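Local structure of Tv2483 (Treponema vincentii, 6DET) at residues Val59-Asp64 / Pro118-Ala123; Thr67-Arg72 / Ala232-Val237; Glu240-Glu245 / Asn258-Asn263. The protein is a lipoprotein that selectively binds L-arginine, probably delivering it to an ABC transporter as an extracellular solute-binding protein. All blocks are in the same frame, centred on the assembly; numbering follows the deposited sequence.

Contact 1. Residues Val59-Asp64 / Pro118-Ala123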
# COMPACT_ATOMS: atom_id res chain seq x y z
N VAL A 59 8.52 11.46 -0.85
CA VAL A 59 7.42 12.19 -1.49
C VAL A 59 6.37 11.17 -1.89
O VAL A 59 6.63 9.97 -1.96
CB VAL A 59 7.88 12.99 -2.72
CG1 VAL A 59 8.82 14.11 -2.31
CG2 VAL A 59 8.56 12.07 -3.74
N GLY A 60 5.16 11.67 -2.14
CA GLY A 60 4.16 10.81 -2.71
C GLY A 60 2.78 11.15 -2.19
O GLY A 60 2.61 12.06 -1.37
N TYR A 61 1.80 10.41 -2.70
CA TYR A 61 0.40 10.64 -2.36
C TYR A 61 0.18 10.50 -0.86
O TYR A 61 -0.48 11.34 -0.24
CB TYR A 61 -0.46 9.65 -3.12
CG TYR A 61 -1.95 9.83 -2.99
CD1 TYR A 61 -2.57 11.03 -3.37
CD2 TYR A 61 -2.75 8.79 -2.53
CE1 TYR A 61 -3.97 11.18 -3.29
CE2 TYR A 61 -4.13 8.94 -2.46
CZ TYR A 61 -4.73 10.14 -2.84
OH TYR A 61 -6.09 10.32 -2.79
N ASP A 62 0.68 9.40 -0.27
CA ASP A 62 0.49 9.17 1.16
C ASP A 62 1.20 10.23 1.97
O ASP A 62 0.73 10.64 3.03
CB ASP A 62 1.01 7.79 1.58
CG ASP A 62 0.15 6.64 1.14
OD1 ASP A 62 -0.93 6.85 0.53
OD2 ASP A 62 0.55 5.49 1.42
N ILE A 63 2.35 10.68 1.47
CA ILE A 63 3.13 11.69 2.17
C ILE A 63 2.41 13.02 2.15
O ILE A 63 2.36 13.74 3.16
CB ILE A 63 4.53 11.80 1.52
CG1 ILE A 63 5.16 10.41 1.33
CG2 ILE A 63 5.42 12.70 2.32
CD1 ILE A 63 5.35 9.61 2.58
N ASP A 64 1.83 13.39 1.00
CA ASP A 64 1.12 14.66 0.94
C ASP A 64 -0.08 14.64 1.88
O ASP A 64 -0.35 15.62 2.59
CB ASP A 64 0.67 14.94 -0.49
CG ASP A 64 1.80 15.47 -1.37
OD1 ASP A 64 2.86 15.83 -0.85
OD2 ASP A 64 1.59 15.55 -2.59
N PRO A 118 -11.31 3.46 4.26
CA PRO A 118 -10.45 3.31 3.07
C PRO A 118 -10.38 4.57 2.21
O PRO A 118 -11.34 5.31 2.07
CB PRO A 118 -11.11 2.17 2.31
CG PRO A 118 -11.73 1.34 3.36
CD PRO A 118 -12.16 2.27 4.46
N TYR A 119 -9.20 4.78 1.60
CA TYR A 119 -8.97 6.00 0.85
C TYR A 119 -8.68 5.76 -0.63
O TYR A 119 -8.80 6.71 -1.42
CB TYR A 119 -7.84 6.83 1.53
CG TYR A 119 -6.42 6.27 1.35
CD1 TYR A 119 -6.01 5.11 2.03
CD2 TYR A 119 -5.48 6.95 0.58
CE1 TYR A 119 -4.70 4.60 1.88
CE2 TYR A 119 -4.17 6.44 0.42
CZ TYR A 119 -3.80 5.28 1.08
OH TYR A 119 -2.51 4.79 0.93
N LEU A 120 -8.34 4.53 -1.02
CA LEU A 120 -8.14 4.16 -2.43
C LEU A 120 -8.63 2.74 -2.65
O LEU A 120 -8.60 1.93 -1.72
CB LEU A 120 -6.66 4.21 -2.85
CG LEU A 120 -5.96 5.56 -2.96
CD1 LEU A 120 -4.46 5.41 -3.17
CD2 LEU A 120 -6.63 6.36 -4.11
N GLN A 121 -9.08 2.44 -3.89
CA GLN A 121 -9.25 1.07 -4.34
C GLN A 121 -7.95 0.59 -4.95
O GLN A 121 -7.15 1.37 -5.47
CB GLN A 121 -10.34 0.95 -5.40
CG GLN A 121 -11.71 0.97 -4.86
CD GLN A 121 -12.70 0.77 -5.97
OE1 GLN A 121 -12.86 1.65 -6.81
NE2 GLN A 121 -13.27 -0.42 -6.06
N ASN A 122 -7.73 -0.72 -4.88
CA ASN A 122 -6.57 -1.32 -5.50
C ASN A 122 -6.95 -2.71 -5.99
O ASN A 122 -8.00 -3.26 -5.63
CB ASN A 122 -5.40 -1.41 -4.51
CG ASN A 122 -4.20 -2.08 -5.12
OD1 ASN A 122 -3.63 -1.58 -6.10
ND2 ASN A 122 -3.81 -3.22 -4.54
N ALA A 123 -6.10 -3.24 -6.86
CA ALA A 123 -6.22 -4.61 -7.30
C ALA A 123 -4.80 -5.16 -7.41
O ALA A 123 -3.89 -4.42 -7.79
CB ALA A 123 -6.90 -4.70 -8.65
O HOH W 1 -7.74 9.18 -1.00

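Contact 2. Residues Thr67-Arg72 / Ala232-Val237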
# COMPACT_ATOMS: atom_id res chain seq x y z
N THR A 67 1.27 14.80 5.58
CA THR A 67 1.90 16.07 5.88
C THR A 67 0.85 17.15 6.16
O THR A 67 0.98 17.93 7.12
CB THR A 67 2.81 16.50 4.73
OG1 THR A 67 3.87 15.54 4.56
CG2 THR A 67 3.42 17.87 4.99
N GLU A 68 -0.20 17.20 5.34
CA GLU A 68 -1.23 18.22 5.49
C GLU A 68 -2.14 17.90 6.67
O GLU A 68 -2.53 18.80 7.42
CB GLU A 68 -2.04 18.34 4.19
CG GLU A 68 -3.26 19.25 4.29
CD GLU A 68 -2.92 20.68 4.65
OE1 GLU A 68 -1.72 21.04 4.69
OE2 GLU A 68 -3.87 21.47 4.90
N LEU A 69 -2.47 16.63 6.86
CA LEU A 69 -3.26 16.22 8.01
C LEU A 69 -2.59 16.63 9.31
O LEU A 69 -3.22 17.22 10.19
CB LEU A 69 -3.48 14.72 7.97
CG LEU A 69 -4.22 14.19 9.19
CD1 LEU A 69 -5.46 13.44 8.77
CD2 LEU A 69 -3.27 13.30 9.93
N CYS A 70 -1.29 16.33 9.45
CA CYS A 70 -0.58 16.70 10.67
C CYS A 70 -0.47 18.21 10.81
O CYS A 70 -0.58 18.76 11.92
CB CYS A 70 0.81 16.03 10.69
SG CYS A 70 0.78 14.29 10.99
N ARG A 71 -0.32 18.92 9.69
CA ARG A 71 -0.30 20.37 9.78
C ARG A 71 -1.60 20.88 10.39
O ARG A 71 -1.58 21.72 11.29
CB ARG A 71 -0.09 21.02 8.41
CG ARG A 71 0.05 22.55 8.53
CD ARG A 71 0.02 23.21 7.17
NE ARG A 71 -1.33 23.16 6.60
CZ ARG A 71 -2.30 24.01 6.92
NH1 ARG A 71 -2.07 24.98 7.79
NH2 ARG A 71 -3.50 23.90 6.37
N ARG A 72 -2.73 20.37 9.91
CA ARG A 72 -4.02 20.82 10.44
C ARG A 72 -4.18 20.44 11.91
O ARG A 72 -4.88 21.16 12.65
CB ARG A 72 -5.16 20.23 9.62
CG ARG A 72 -5.25 20.81 8.23
CD ARG A 72 -6.43 20.28 7.41
NE ARG A 72 -6.33 20.69 6.02
CZ ARG A 72 -7.36 20.81 5.19
NH1 ARG A 72 -8.60 20.56 5.62
NH2 ARG A 72 -7.16 21.18 3.93
N ALA A 232 -10.10 8.17 15.27
CA ALA A 232 -11.24 9.07 15.08
C ALA A 232 -10.80 10.49 14.75
O ALA A 232 -11.40 11.16 13.90
CB ALA A 232 -12.13 9.09 16.33
N LYS A 233 -9.76 10.99 15.44
CA LYS A 233 -9.25 12.32 15.14
C LYS A 233 -8.75 12.40 13.71
O LYS A 233 -9.06 13.34 12.97
CB LYS A 233 -8.11 12.69 16.12
CG LYS A 233 -7.91 14.17 16.30
CD LYS A 233 -8.93 14.68 17.28
CE LYS A 233 -8.87 16.16 17.45
NZ LYS A 233 -9.95 16.57 18.37
N ILE A 234 -7.93 11.41 13.33
CA ILE A 234 -7.39 11.32 11.98
C ILE A 234 -8.51 11.30 10.96
O ILE A 234 -8.49 12.03 9.95
CB ILE A 234 -6.52 10.07 11.86
CG1 ILE A 234 -5.27 10.15 12.76
CG2 ILE A 234 -6.16 9.83 10.38
CD1 ILE A 234 -4.32 11.11 12.38
N GLU A 235 -9.51 10.47 11.19
CA GLU A 235 -10.60 10.34 10.22
C GLU A 235 -11.36 11.65 10.08
O GLU A 235 -11.80 12.01 8.98
CB GLU A 235 -11.52 9.20 10.63
CG GLU A 235 -10.90 7.83 10.38
CD GLU A 235 -11.81 6.69 10.75
OE1 GLU A 235 -12.62 6.85 11.70
OE2 GLU A 235 -11.71 5.64 10.09
N SER A 236 -11.52 12.40 11.18
CA SER A 236 -12.23 13.67 11.08
C SER A 236 -11.51 14.64 10.14
O SER A 236 -12.15 15.34 9.35
CB SER A 236 -12.38 14.29 12.46
OG SER A 236 -13.13 15.48 12.35
N VAL A 237 -10.19 14.71 10.24
CA VAL A 237 -9.42 15.61 9.39
C VAL A 237 -9.37 15.10 7.96
O VAL A 237 -9.44 15.90 7.00
CB VAL A 237 -8.01 15.79 9.97
CG1 VAL A 237 -7.22 16.73 9.09
CG2 VAL A 237 -8.11 16.33 11.40

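Contact 3. Residues Glu240-Glu245 / Asn258-Asn263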
# COMPACT_ATOMS: atom_id res chain seq x y z
N GLU A 240 -12.48 16.22 6.22
CA GLU A 240 -12.40 17.63 5.87
C GLU A 240 -11.53 17.82 4.64
O GLU A 240 -11.87 18.59 3.73
CB GLU A 240 -11.84 18.42 7.06
CG GLU A 240 -11.66 19.93 6.86
CD GLU A 240 -11.01 20.63 8.06
OE1 GLU A 240 -9.77 20.58 8.20
OE2 GLU A 240 -11.75 21.22 8.89
N MET A 241 -10.38 17.13 4.60
CA MET A 241 -9.44 17.28 3.50
C MET A 241 -9.97 16.69 2.21
O MET A 241 -9.53 17.08 1.12
CB MET A 241 -8.10 16.61 3.86
CG MET A 241 -7.32 17.33 4.91
SD MET A 241 -5.94 16.35 5.57
CE MET A 241 -4.99 16.09 4.09
N ASN A 242 -10.91 15.74 2.30
CA ASN A 242 -11.49 15.17 1.09
C ASN A 242 -12.61 16.04 0.57
O ASN A 242 -12.70 16.29 -0.64
CB ASN A 242 -12.00 13.75 1.36
CG ASN A 242 -12.16 12.96 0.08
OD1 ASN A 242 -11.19 12.73 -0.63
ND2 ASN A 242 -13.39 12.55 -0.22
N GLU A 243 -13.48 16.51 1.47
CA GLU A 243 -14.60 17.35 1.06
C GLU A 243 -14.13 18.67 0.49
O GLU A 243 -14.75 19.20 -0.44
CB GLU A 243 -15.54 17.60 2.24
CG GLU A 243 -16.60 18.69 2.00
CD GLU A 243 -17.48 18.37 0.83
OE1 GLU A 243 -17.62 17.18 0.53
OE2 GLU A 243 -18.07 19.32 0.23
N ASP A 244 -13.05 19.24 1.04
CA ASP A 244 -12.58 20.54 0.60
C ASP A 244 -11.63 20.44 -0.59
O ASP A 244 -11.05 21.45 -0.99
CB ASP A 244 -11.93 21.33 1.75
CG ASP A 244 -10.53 20.87 2.14
OD1 ASP A 244 -9.91 20.06 1.43
OD2 ASP A 244 -10.03 21.38 3.19
N GLU A 245 -11.49 19.24 -1.17
CA GLU A 245 -10.82 18.96 -2.45
C GLU A 245 -9.31 18.91 -2.31
O GLU A 245 -8.62 18.73 -3.34
CB GLU A 245 -11.18 19.97 -3.55
CG GLU A 245 -12.56 19.71 -4.16
CD GLU A 245 -12.61 18.40 -4.95
OE1 GLU A 245 -11.75 18.23 -5.84
OE2 GLU A 245 -13.49 17.56 -4.68
N ASN A 258 -8.93 12.02 -9.98
CA ASN A 258 -9.32 11.91 -8.58
C ASN A 258 -9.75 10.48 -8.30
O ASN A 258 -10.86 10.06 -8.68
CB ASN A 258 -10.45 12.88 -8.24
CG ASN A 258 -10.97 12.68 -6.85
OD1 ASN A 258 -10.29 12.07 -6.00
ND2 ASN A 258 -12.16 13.17 -6.60
N LEU A 259 -8.89 9.74 -7.58
CA LEU A 259 -9.15 8.36 -7.21
C LEU A 259 -9.59 8.22 -5.75
O LEU A 259 -9.76 7.10 -5.27
CB LEU A 259 -7.90 7.50 -7.43
CG LEU A 259 -7.34 7.45 -8.84
CD1 LEU A 259 -6.14 6.50 -8.89
CD2 LEU A 259 -8.41 7.01 -9.85
N SER A 260 -9.78 9.33 -5.04
CA SER A 260 -10.03 9.24 -3.60
C SER A 260 -11.43 8.67 -3.36
O SER A 260 -12.40 9.13 -3.97
CB SER A 260 -9.92 10.62 -2.95
OG SER A 260 -10.23 10.54 -1.58
N ILE A 261 -11.54 7.68 -2.47
CA ILE A 261 -12.85 7.12 -2.13
C ILE A 261 -13.22 7.40 -0.68
O ILE A 261 -14.00 6.65 -0.09
CB ILE A 261 -12.93 5.62 -2.43
CG1 ILE A 261 -11.88 4.84 -1.66
CG2 ILE A 261 -12.79 5.41 -3.95
CD1 ILE A 261 -12.20 3.39 -1.58
N LEU A 262 -12.64 8.44 -0.07
CA LEU A 262 -12.87 8.71 1.34
C LEU A 262 -14.29 9.15 1.65
O LEU A 262 -14.63 9.25 2.84
CB LEU A 262 -11.90 9.77 1.82
CG LEU A 262 -10.50 9.25 2.20
CD1 LEU A 262 -9.49 10.40 2.27
CD2 LEU A 262 -10.46 8.51 3.56
N ASN A 263 -15.11 9.46 0.64
CA ASN A 263 -16.52 9.76 0.90
C ASN A 263 -17.41 8.52 0.79
O ASN A 263 -18.63 8.62 0.93
CB ASN A 263 -17.02 10.89 -0.02
CG ASN A 263 -17.13 10.48 -1.50
OD1 ASN A 263 -16.42 9.58 -1.94
ND2 ASN A 263 -17.99 11.16 -2.26
O HOH W 2 -14.07 10.78 -2.54

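Contact 1. Residues Val59-Asp64 / Pro118-Ala123
At the first turn of helix 61-73, which points its N-terminus into the interior of this solute-binding protein, Tyr61 and Asp62 meet Tyr119 and Leu120 where the chain enters strand 120-129. Asp62 takes the one direct hydrogen bond of the contact: Tyr119 OH donates to Asp62 OD1 at 2.6 Å, arriving on the syn side and 23° out of the carboxylate plane. The carboxylate stands at the edge of the Tyr119 ring, the two planes 56° apart. Its other oxygen, OD2, accepts from the backbone N of Gly102, so both oxygens of this buried acid have donors.

Tyr61 runs alongside Tyr119 in the opposite direction. Its CG lies anti to the backbone N (chi1 -174°), which carries the ring across toward the strand; there Tyr61 CE2 comes to 3.8 Å from Tyr119 CE2, near the plane of the Tyr119 ring. The same atom, Tyr61 CE2, is 3.6 Å from Leu120 CD1. Beyond these carbons a single water bridges the segments: it lies 2.7 Å from Tyr61 OH and donates to Tyr119 O, also at 2.7 Å. Each tyrosine thus reaches polar atoms of the opposite segment with its hydroxyl, one directly and one through water.

Tyr119 also stacks on Phe221 of strand 215-223, and Phe255 meets the Tyr61 ring edge-to-face. The Asp62 side chain is about 7 Å from the bound arginine, which puts this contact close to the ligand site, between a helix N-terminus and one of the strands linking the two lobes of the periplasmic-binding-protein fold.

Contact 2. Residues Thr67-Arg72 / Ala232-Val237
Arg72, whose aliphatic chain touches Val237 across the contact, turns the edge of its guanidinium to Glu68, and Arg71 does the same from its own side; in both cases the acceptor lies in the guanidinium plane. The result is a salt-bridge network along helix 61-73, beside the place where that helix packs on helix 228-243. Arg71 grips the carboxylate side-on, NE to Glu68 OE1 and NH2 to Glu68 OE2, each 2.9 Å long and each on the syn side. Arg72 NE takes the anti side of Glu68 OE2 at 2.8 Å, so OE2 holds two strong donors; a further bond from Arg72 NH2 is weak. These bonds would be expected to keep Glu68 ionised and to fix the rotation of its carboxylate.

Across the contact the chemistry is apolar. The two short helical segments approach to 10.2 Å between axes at a crossing angle of 106°, nearly perpendicular, and Leu69 is the residue that fills the crossing. Its CG stands anti to the backbone N (chi1 176°), aiming both methyls at the other helix. CD1 lies 3.7 Å from Val237 CB and also touches the backbone O of Ile234, while CD2 turns to the tip of Ile234. Arg72 CD flanks Val237 CG1 at 4.0 Å, on the partly exposed side.

Leu238 and Met241 of helix 228-243 also touch Leu69, and Leu73, one residue beyond the segment, packs on Ile234 and Val237. Beyond Glu68, the second charged partners of Arg72 are Glu240 and Asp244. The Leu69 and Ile234 side chains cross at about a right angle, and Leu69 CD2 is 3.4 Å from Ile234 CD1, doubtfully short for two methyls.

Contact 3. Residues Glu240-Glu245 / Asn258-Asn263
An Asx turn in the loop after helix 246-255 presents Ser260 to Asn242, on the last turn of helix 228-243. In that turn Asn258 OD1 accepts from the backbone N of Ser260 at 2.9 Å, the N-H coming from above the carbonyl plane, and the loop is bent so that the Ser260 side chain faces the helix.

Asn242 carries the contact. Its CG lies anti to the backbone N (chi1 -160°), which sends the amide straight across to the loop, where both of its polar ends are used. Ser260 OG donates to Asn242 OD1 at 2.6 Å; this donor too sits above the carbonyl plane, 37° out of it, with a C=O...O angle of 132°. At the other end, Asn242 ND2 donates to a water at 3.0 Å, and this water in turn donates to Ser260 O at 2.7 Å and, weakly, to Asn263 OD1. Ser260 therefore meets the amide twice, donating from its hydroxyl directly and linked through its carbonyl by way of the water. Leu262 supplies the apolar side: its CB rests 3.6 Å from Asn242 CG, crossing the amide at a slant, while Asn263 CB lies 4.0 Å from Asn242 ND2.

Helix 246-255 joins the two segments in sequence and packs against both: Pro248 touches both Asn242 and Asn258, and Ile247 touches Leu262. From there the loop passes the start of strand 120-129, where Leu259 touches Leu120 and Ile261 bonds through its backbone to Tyr119, with Ser260 touching Tyr61 of helix 61-73.

Contact 1 is buried close to the bound arginine, contact 2 is partly buried, far from the centre of the molecule, and contact 3 lies at the surface. Contacts 1 and 2 share helix 61-73, using first its N-terminal turn and then its C-terminal half; contacts 2 and 3 share helix 228-243. Contact 1 mixes a carboxylate, two aromatic rings and a water; contact 2 is aliphatic, with its charges gathered along one helix; contact 3 depends on an amide, a hydroxyl and a water. Arg72 ties contact 2 to contact 3, and the loop of contact 3 touches the strand start of contact 1.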